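Local coordinates for protein luciferase-like enzymeAMP-CoA-ligase (Zophobas atratus, PDB 4W8O) that probably activates carboxylic acids with ATP as an AMP/CoA-ligase, and belongs to the luciferase-like members of the ANL family of adenylating enzymes, at residues F11-D16 and F202-E207; T174-T179 and S198-L203. All coordinates share one frame; numbering follows the deposited sequence.

Overall arrangement
Both contacts use helix 199-211 and lie on the same side of the chain's centre, their own centres about 11 Å apart. Contact 2 grips the first turn of the helix, where strand 194-198 passes into it; contact 1 holds the next turn, against the loop between strand 6-7 and helix 20-30. Each is partly buried. In contact 1 the helix supplies buried residues and the loop more exposed ones, and a helix carboxylate accepts from loop backbone N-H groups. In contact 2 the roles turn round: N-H groups of the first helical residues, His199 and Arg200, meet carbonyls of the 174-179 turn, with a salt bridge toward solvent. Asp16 touches Ile176 and Arg200, joining both.

Contact 1. Residues F11-D16 and F202-E207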
ATOM      1  N   PHE A  11     -19.692  -3.846  -6.651  1.00 42.74           N
ATOM      2  CA  PHE A  11     -19.880  -2.499  -6.121  1.00 42.57           C
ATOM      3  C   PHE A  11     -19.880  -1.537  -7.293  1.00 42.21           C
ATOM      4  O   PHE A  11     -19.500  -1.908  -8.394  1.00 40.97           O
ATOM      5  CB  PHE A  11     -18.835  -2.123  -5.050  1.00 41.02           C
ATOM      6  CG  PHE A  11     -17.405  -2.014  -5.551  1.00 38.93           C
ATOM      7  CD1 PHE A  11     -16.936  -0.846  -6.135  1.00 37.47           C
ATOM      8  CD2 PHE A  11     -16.508  -3.069  -5.368  1.00 38.19           C
ATOM      9  CE1 PHE A  11     -15.617  -0.747  -6.565  1.00 36.88           C
ATOM     10  CE2 PHE A  11     -15.192  -2.977  -5.794  1.00 35.93           C
ATOM     11  CZ  PHE A  11     -14.741  -1.811  -6.389  1.00 35.36           C
ATOM     12  N   HIS A  12     -20.337  -0.315  -7.054  1.00 44.07           N
ATOM     13  CA  HIS A  12     -20.364   0.711  -8.081  1.00 44.31           C
ATOM     14  C   HIS A  12     -19.154   1.624  -7.873  1.00 41.16           C
ATOM     15  O   HIS A  12     -19.108   2.352  -6.885  1.00 41.22           O
ATOM     16  CB  HIS A  12     -21.661   1.514  -7.992  1.00 47.81           C
ATOM     17  CG  HIS A  12     -21.682   2.707  -8.893  1.00 49.90           C
ATOM     18  ND1 HIS A  12     -22.020   2.626 -10.227  1.00 51.40           N
ATOM     19  CD2 HIS A  12     -21.364   4.004  -8.661  1.00 49.91           C
ATOM     20  CE1 HIS A  12     -21.928   3.825 -10.775  1.00 51.55           C
ATOM     21  NE2 HIS A  12     -21.528   4.676  -9.847  1.00 50.95           N
ATOM     22  N   PRO A  13     -18.160   1.578  -8.782  1.00 38.78           N
ATOM     23  CA  PRO A  13     -16.974   2.408  -8.531  1.00 37.20           C
ATOM     24  C   PRO A  13     -17.268   3.900  -8.597  1.00 37.48           C
ATOM     25  O   PRO A  13     -17.930   4.348  -9.524  1.00 37.85           O
ATOM     26  CB  PRO A  13     -16.003   1.987  -9.649  1.00 35.97           C
ATOM     27  CG  PRO A  13     -16.443   0.610 -10.034  1.00 36.81           C
ATOM     28  CD  PRO A  13     -17.947   0.669  -9.922  1.00 38.47           C
ATOM     29  N   ASN A  14     -16.808   4.652  -7.599  1.00 37.08           N
ATOM     30  CA  ASN A  14     -16.951   6.105  -7.586  1.00 38.61           C
ATOM     31  C   ASN A  14     -15.669   6.861  -7.927  1.00 37.59           C
ATOM     32  O   ASN A  14     -15.710   8.068  -8.156  1.00 37.76           O
ATOM     33  CB  ASN A  14     -17.465   6.573  -6.222  1.00 40.14           C
ATOM     34  CG  ASN A  14     -18.915   6.203  -5.992  1.00 43.20           C
ATOM     35  OD1 ASN A  14     -19.764   6.425  -6.853  1.00 44.63           O
ATOM     36  ND2 ASN A  14     -19.209   5.640  -4.826  1.00 44.82           N
ATOM     37  N   PHE A  15     -14.539   6.167  -7.975  1.00 36.40           N
ATOM     38  CA  PHE A  15     -13.259   6.829  -8.236  1.00 35.85           C
ATOM     39  C   PHE A  15     -12.561   6.240  -9.467  1.00 34.98           C
ATOM     40  O   PHE A  15     -11.357   5.935  -9.445  1.00 33.71           O
ATOM     41  CB  PHE A  15     -12.380   6.724  -6.997  1.00 35.39           C
ATOM     42  CG  PHE A  15     -13.022   7.280  -5.755  1.00 37.12           C
ATOM     43  CD1 PHE A  15     -13.249   8.642  -5.629  1.00 38.76           C
ATOM     44  CD2 PHE A  15     -13.409   6.446  -4.723  1.00 38.21           C
ATOM     45  CE1 PHE A  15     -13.843   9.166  -4.492  1.00 40.79           C
ATOM     46  CE2 PHE A  15     -14.005   6.960  -3.584  1.00 40.68           C
ATOM     47  CZ  PHE A  15     -14.220   8.324  -3.466  1.00 41.80           C
ATOM     48  N   ASP A  16     -13.327   6.097 -10.547  1.00 35.85           N
ATOM     49  CA  ASP A  16     -12.828   5.483 -11.783  1.00 35.71           C
ATOM     50  C   ASP A  16     -12.706   6.455 -12.954  1.00 36.67           C
ATOM     51  O   ASP A  16     -12.363   6.041 -14.058  1.00 36.59           O
ATOM     52  CB  ASP A  16     -13.698   4.284 -12.179  1.00 37.37           C
ATOM     53  CG  ASP A  16     -15.154   4.660 -12.444  1.00 39.73           C
ATOM     54  OD1 ASP A  16     -15.626   5.699 -11.930  1.00 40.82           O
ATOM     55  OD2 ASP A  16     -15.825   3.901 -13.167  1.00 40.95           O
ATOM     56  N   PHE A 202      -4.797   1.958  -9.663  1.00 27.18           N
ATOM     57  CA  PHE A 202      -4.459   2.183  -8.264  1.00 26.92           C
ATOM     58  C   PHE A 202      -5.685   2.587  -7.455  1.00 27.66           C
ATOM     59  O   PHE A 202      -5.877   2.118  -6.331  1.00 27.42           O
ATOM     60  CB  PHE A 202      -3.352   3.220  -8.060  1.00 26.40           C
ATOM     61  CG  PHE A 202      -2.841   3.240  -6.645  1.00 26.48           C
ATOM     62  CD1 PHE A 202      -2.048   2.205  -6.174  1.00 26.66           C
ATOM     63  CD2 PHE A 202      -3.210   4.240  -5.766  1.00 26.98           C
ATOM     64  CE1 PHE A 202      -1.597   2.183  -4.863  1.00 26.53           C
ATOM     65  CE2 PHE A 202      -2.767   4.227  -4.459  1.00 27.17           C
ATOM     66  CZ  PHE A 202      -1.965   3.194  -4.002  1.00 26.85           C
ATOM     67  N   LEU A 203      -6.513   3.460  -8.017  1.00 27.47           N
ATOM     68  CA  LEU A 203      -7.735   3.854  -7.341  1.00 28.35           C
ATOM     69  C   LEU A 203      -8.685   2.668  -7.115  1.00 29.33           C
ATOM     70  O   LEU A 203      -9.449   2.670  -6.144  1.00 29.85           O
ATOM     71  CB  LEU A 203      -8.431   4.990  -8.097  1.00 28.77           C
ATOM     72  CG  LEU A 203      -7.756   6.351  -7.875  1.00 28.59           C
ATOM     73  CD1 LEU A 203      -8.372   7.409  -8.772  1.00 29.40           C
ATOM     74  CD2 LEU A 203      -7.850   6.771  -6.413  1.00 29.03           C
ATOM     75  N   GLN A 204      -8.629   1.655  -7.982  1.00 29.19           N
ATOM     76  CA  GLN A 204      -9.408   0.434  -7.742  1.00 29.87           C
ATOM     77  C   GLN A 204      -8.801  -0.457  -6.669  1.00 29.35           C
ATOM     78  O   GLN A 204      -9.533  -1.142  -5.959  1.00 29.22           O
ATOM     79  CB  GLN A 204      -9.667  -0.344  -9.034  1.00 30.56           C
ATOM     80  CG  GLN A 204     -10.716   0.310  -9.924  1.00 32.19           C
ATOM     81  CD  GLN A 204     -11.979   0.726  -9.158  1.00 33.76           C
ATOM     82  OE1 GLN A 204     -12.727  -0.121  -8.668  1.00 34.65           O
ATOM     83  NE2 GLN A 204     -12.209   2.035  -9.045  1.00 34.14           N
ATOM     84  N   ILE A 205      -7.477  -0.452  -6.526  1.00 28.83           N
ATOM     85  CA  ILE A 205      -6.873  -1.129  -5.379  1.00 28.91           C
ATOM     86  C   ILE A 205      -7.460  -0.520  -4.100  1.00 29.40           C
ATOM     87  O   ILE A 205      -7.845  -1.237  -3.176  1.00 29.18           O
ATOM     88  CB  ILE A 205      -5.335  -1.000  -5.346  1.00 28.42           C
ATOM     89  CG1 ILE A 205      -4.724  -1.815  -6.487  1.00 28.88           C
ATOM     90  CG2 ILE A 205      -4.799  -1.468  -3.994  1.00 28.49           C
ATOM     91  CD1 ILE A 205      -3.244  -1.591  -6.704  1.00 28.99           C
ATOM     92  N   VAL A 206      -7.515   0.810  -4.073  1.00 28.99           N
ATOM     93  CA  VAL A 206      -8.002   1.553  -2.923  1.00 29.91           C
ATOM     94  C   VAL A 206      -9.507   1.332  -2.716  1.00 31.00           C
ATOM     95  O   VAL A 206      -9.949   1.054  -1.605  1.00 31.12           O
ATOM     96  CB  VAL A 206      -7.718   3.067  -3.074  1.00 30.12           C
ATOM     97  CG1 VAL A 206      -8.415   3.859  -1.981  1.00 31.19           C
ATOM     98  CG2 VAL A 206      -6.215   3.332  -3.058  1.00 29.67           C
ATOM     99  N   GLU A 207     -10.282   1.448  -3.791  1.00 31.43           N
ATOM    100  CA  GLU A 207     -11.729   1.334  -3.685  1.00 33.00           C
ATOM    101  C   GLU A 207     -12.164  -0.100  -3.363  1.00 33.25           C
ATOM    102  O   GLU A 207     -13.079  -0.301  -2.564  1.00 34.15           O
ATOM    103  CB  GLU A 207     -12.413   1.855  -4.956  1.00 33.70           C
ATOM    104  CG  GLU A 207     -13.727   2.538  -4.647  1.00 35.58           C
ATOM    105  CD  GLU A 207     -14.388   3.178  -5.853  1.00 36.10           C
ATOM    106  OE1 GLU A 207     -13.749   3.343  -6.917  1.00 35.86           O
ATOM    107  OE2 GLU A 207     -15.570   3.529  -5.714  1.00 36.91           O
TER
HETATM  108  O   HOH W   1     -17.058   4.169  -3.259  1.00 46.58           O
HETATM  109  O   HOH W   2     -10.570   3.466 -10.543  1.00 37.51           O
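Glu207 reaches out from the helix and sets its carboxylate against the backbone of the 11-16 loop. Glu207 OE2 takes a nearly straight bond (176°) from Asn14 N at a short 2.5 Å, through its syn lone pair. Glu207 OE1 accepts from Phe15 N at 3.1 Å, met from above the carboxylate plane, while Gln204 NE2 (2.9 Å from Glu207 OE1) arrives from the opposite face. The chain, extended beyond CG (chi2 175°), carries the carboxylate past the Phe15 ring, whose edge meets Glu207 CG in plane; Phe15 CD2 lies 3.6 Å from Glu207 CD. An alanine in place of Glu207 would probably leave the N-H groups of Asn14 and Phe15 without their acceptor and take from the Gln204 amide one of its bonds. Gln204 OE1 lies at the edge of the Phe11 ring, 3.5 Å from Phe11 CZ, the amide and ring planes 25° apart. One water links Asn14 ND2 to Glu207 OE2, another Phe15 O to Gln204 NE2. Farther out, Tyr211 stacks on Phe11, and Phe23 meets Phe15 edge-to-face. Adjacent backbone N-H groups bound by one carboxylate are here the means of fastening an N-terminal loop to a helix of the AMP-binding fold.

Contact 2. Residues T174-T179 and S198-L203; sequences TDIDDT and SHRSFL
The His199 imidazole lies among the backbone of the 174-179 turn, with Ile176 O at its edge, in plane, and a water there too, 2.7 Å from His199 NE2, that also binds Thr174 OG1. Asp175 O and Asp178 O approach His199 CD2 obliquely, as does Thr174 CG2 to His199 NE2 at 3.7 Å. The Arg200 guanidinium receives Asp177 OD1 at its edge: NH1 gives a salt bridge of 2.7 Å to the syn lone pair of OD1, the carboxylate turned 78° from the guanidinium plane. A bend at chi3 (52°) brings NH1 round to Asp177, while Ile176 CD1 packs 3.4 Å from Arg200 CD. Thr179 and Ser198 form an antiparallel non-hydrogen-bonded pair between strands 179-184 and 194-198, so the turn leads into one strand and the helix follows the other. Arg200 N bonds Ile176 O at 3.2 Å, and His199 N bonds Asp178 O at 3.3 Å. As N-cap, Ser198 OG accepts from Ser201 N at 2.9 Å, and Ser201 OG takes a weak bond from Ser198 N, completing a capping box. Asp175 OD1 accepts from Asp177 N in an Asx turn within the type I turn from Asp175 to Asp178. His199 ND1 is bonded to Phe20 N. The first helical N-H groups thus find acceptors in turn and cap, and the Asp177 carboxylate would probably be favoured by the helix dipole as well as by Arg200.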
ATOM      1  N   THR A 174      -5.126  15.027 -16.552  1.00 39.39           N
ATOM      2  CA  THR A 174      -4.213  14.064 -17.166  1.00 38.72           C
ATOM      3  C   THR A 174      -4.989  12.877 -17.727  1.00 37.95           C
ATOM      4  O   THR A 174      -6.215  12.821 -17.629  1.00 38.65           O
ATOM      5  CB  THR A 174      -3.111  13.614 -16.173  1.00 38.93           C
ATOM      6  OG1 THR A 174      -2.143  12.789 -16.851  1.00 39.67           O
ATOM      7  CG2 THR A 174      -3.707  12.858 -14.982  1.00 38.33           C
ATOM      8  N   ASP A 175      -4.276  11.959 -18.364  1.00 36.29           N
ATOM      9  CA  ASP A 175      -4.876  10.752 -18.907  1.00 35.89           C
ATOM     10  C   ASP A 175      -4.951   9.734 -17.769  1.00 33.92           C
ATOM     11  O   ASP A 175      -3.915   9.328 -17.238  1.00 32.11           O
ATOM     12  CB  ASP A 175      -4.023  10.231 -20.070  1.00 36.51           C
ATOM     13  CG  ASP A 175      -4.688   9.100 -20.844  1.00 37.68           C
ATOM     14  OD1 ASP A 175      -5.116   8.107 -20.233  1.00 37.30           O
ATOM     15  OD2 ASP A 175      -4.771   9.198 -22.088  1.00 40.41           O
ATOM     16  N   ILE A 176      -6.161   9.326 -17.387  1.00 33.52           N
ATOM     17  CA  ILE A 176      -6.322   8.424 -16.231  1.00 33.05           C
ATOM     18  C   ILE A 176      -5.813   6.983 -16.452  1.00 32.47           C
ATOM     19  O   ILE A 176      -5.698   6.222 -15.493  1.00 31.94           O
ATOM     20  CB  ILE A 176      -7.755   8.434 -15.647  1.00 33.90           C
ATOM     21  CG1 ILE A 176      -8.777   7.874 -16.634  1.00 35.51           C
ATOM     22  CG2 ILE A 176      -8.136   9.849 -15.203  1.00 34.45           C
ATOM     23  CD1 ILE A 176     -10.181   7.816 -16.070  1.00 36.84           C
ATOM     24  N   ASP A 177      -5.480   6.623 -17.691  1.00 33.05           N
ATOM     25  CA  ASP A 177      -4.816   5.340 -17.967  1.00 32.99           C
ATOM     26  C   ASP A 177      -3.290   5.436 -17.981  1.00 32.27           C
ATOM     27  O   ASP A 177      -2.612   4.427 -18.160  1.00 31.99           O
ATOM     28  CB  ASP A 177      -5.320   4.755 -19.284  1.00 34.74           C
ATOM     29  CG  ASP A 177      -6.760   4.317 -19.197  1.00 35.67           C
ATOM     30  OD1 ASP A 177      -7.113   3.632 -18.218  1.00 35.48           O
ATOM     31  OD2 ASP A 177      -7.540   4.670 -20.094  1.00 37.80           O
ATOM     32  N   ASP A 178      -2.751   6.642 -17.814  1.00 31.57           N
ATOM     33  CA  ASP A 178      -1.319   6.805 -17.617  1.00 31.28           C
ATOM     34  C   ASP A 178      -0.945   6.290 -16.230  1.00 29.16           C
ATOM     35  O   ASP A 178      -1.784   6.180 -15.340  1.00 28.52           O
ATOM     36  CB  ASP A 178      -0.885   8.273 -17.721  1.00 32.33           C
ATOM     37  CG  ASP A 178      -0.877   8.797 -19.153  1.00 35.12           C
ATOM     38  OD1 ASP A 178      -1.035   8.000 -20.113  1.00 37.05           O
ATOM     39  OD2 ASP A 178      -0.711  10.032 -19.320  1.00 36.18           O
ATOM     40  N   THR A 179       0.337   6.013 -16.061  1.00 28.04           N
ATOM     41  CA  THR A 179       0.874   5.547 -14.799  1.00 26.93           C
ATOM     42  C   THR A 179       0.803   6.641 -13.731  1.00 26.92           C
ATOM     43  O   THR A 179       1.180   7.793 -13.978  1.00 27.85           O
ATOM     44  CB  THR A 179       2.323   5.069 -14.996  1.00 26.69           C
ATOM     45  OG1 THR A 179       2.333   4.042 -15.993  1.00 26.27           O
ATOM     46  CG2 THR A 179       2.918   4.536 -13.693  1.00 26.03           C
ATOM     47  N   SER A 198      -1.958   2.508 -13.111  1.00 26.65           N
ATOM     48  CA  SER A 198      -2.555   3.708 -13.654  1.00 26.63           C
ATOM     49  C   SER A 198      -3.332   4.406 -12.557  1.00 26.17           C
ATOM     50  O   SER A 198      -3.507   3.873 -11.468  1.00 25.14           O
ATOM     51  CB  SER A 198      -3.489   3.365 -14.819  1.00 27.51           C
ATOM     52  OG  SER A 198      -4.570   2.564 -14.389  1.00 27.70           O
ATOM     53  N   HIS A 199      -3.805   5.606 -12.852  1.00 26.46           N
ATOM     54  CA  HIS A 199      -4.677   6.301 -11.926  1.00 27.06           C
ATOM     55  C   HIS A 199      -5.873   5.399 -11.646  1.00 27.45           C
ATOM     56  O   HIS A 199      -6.243   5.182 -10.498  1.00 27.27           O
ATOM     57  CB  HIS A 199      -5.128   7.650 -12.493  1.00 27.43           C
ATOM     58  CG  HIS A 199      -3.990   8.544 -12.864  1.00 27.13           C
ATOM     59  ND1 HIS A 199      -3.331   9.331 -11.949  1.00 26.95           N
ATOM     60  CD2 HIS A 199      -3.357   8.735 -14.044  1.00 27.33           C
ATOM     61  CE1 HIS A 199      -2.357   9.985 -12.547  1.00 27.16           C
ATOM     62  NE2 HIS A 199      -2.353   9.644 -13.821  1.00 27.72           N
ATOM     63  N   ARG A 200      -6.428   4.822 -12.699  1.00 28.56           N
ATOM     64  CA  ARG A 200      -7.600   3.969 -12.565  1.00 30.11           C
ATOM     65  C   ARG A 200      -7.302   2.712 -11.754  1.00 29.05           C
ATOM     66  O   ARG A 200      -8.014   2.417 -10.787  1.00 28.59           O
ATOM     67  CB  ARG A 200      -8.162   3.616 -13.937  1.00 32.63           C
ATOM     68  CG  ARG A 200      -8.871   4.804 -14.572  1.00 35.68           C
ATOM     69  CD  ARG A 200      -9.507   4.500 -15.925  1.00 39.10           C
ATOM     70  NE  ARG A 200     -10.380   3.336 -15.896  1.00 42.08           N
ATOM     71  CZ  ARG A 200     -10.303   2.297 -16.729  1.00 46.26           C
ATOM     72  NH1 ARG A 200      -9.393   2.247 -17.706  1.00 46.93           N
ATOM     73  NH2 ARG A 200     -11.163   1.293 -16.593  1.00 48.72           N
ATOM     74  N   SER A 201      -6.244   1.991 -12.128  1.00 27.89           N
ATOM     75  CA  SER A 201      -5.932   0.735 -11.461  1.00 27.66           C
ATOM     76  C   SER A 201      -5.587   0.938  -9.988  1.00 27.45           C
ATOM     77  O   SER A 201      -6.066   0.189  -9.139  1.00 27.55           O
ATOM     78  CB  SER A 201      -4.853  -0.060 -12.206  1.00 27.25           C
ATOM     79  OG  SER A 201      -3.542   0.402 -11.961  1.00 26.84           O
ATOM     80  N   PHE A 202      -4.797   1.958  -9.663  1.00 27.18           N
ATOM     81  CA  PHE A 202      -4.459   2.183  -8.264  1.00 26.92           C
ATOM     82  C   PHE A 202      -5.685   2.587  -7.455  1.00 27.66           C
ATOM     83  O   PHE A 202      -5.877   2.118  -6.331  1.00 27.42           O
ATOM     84  CB  PHE A 202      -3.352   3.220  -8.060  1.00 26.40           C
ATOM     85  CG  PHE A 202      -2.841   3.240  -6.645  1.00 26.48           C
ATOM     86  CD1 PHE A 202      -2.048   2.205  -6.174  1.00 26.66           C
ATOM     87  CD2 PHE A 202      -3.210   4.240  -5.766  1.00 26.98           C
ATOM     88  CE1 PHE A 202      -1.597   2.183  -4.863  1.00 26.53           C
ATOM     89  CE2 PHE A 202      -2.767   4.227  -4.459  1.00 27.17           C
ATOM     90  CZ  PHE A 202      -1.965   3.194  -4.002  1.00 26.85           C
ATOM     91  N   LEU A 203      -6.513   3.460  -8.017  1.00 27.47           N
ATOM     92  CA  LEU A 203      -7.735   3.854  -7.341  1.00 28.35           C
ATOM     93  C   LEU A 203      -8.685   2.668  -7.115  1.00 29.33           C
ATOM     94  O   LEU A 203      -9.449   2.670  -6.144  1.00 29.85           O
ATOM     95  CB  LEU A 203      -8.431   4.990  -8.097  1.00 28.77           C
ATOM     96  CG  LEU A 203      -7.756   6.351  -7.875  1.00 28.59           C
ATOM     97  CD1 LEU A 203      -8.372   7.409  -8.772  1.00 29.40           C
ATOM     98  CD2 LEU A 203      -7.850   6.771  -6.413  1.00 29.03           C
TER
HETATM   99  O   HOH W   3      -0.510  11.102 -15.187  1.00 26.88           O
HETATM  100  O   HOH W   4      -5.588   1.896 -16.805  1.00 33.02           O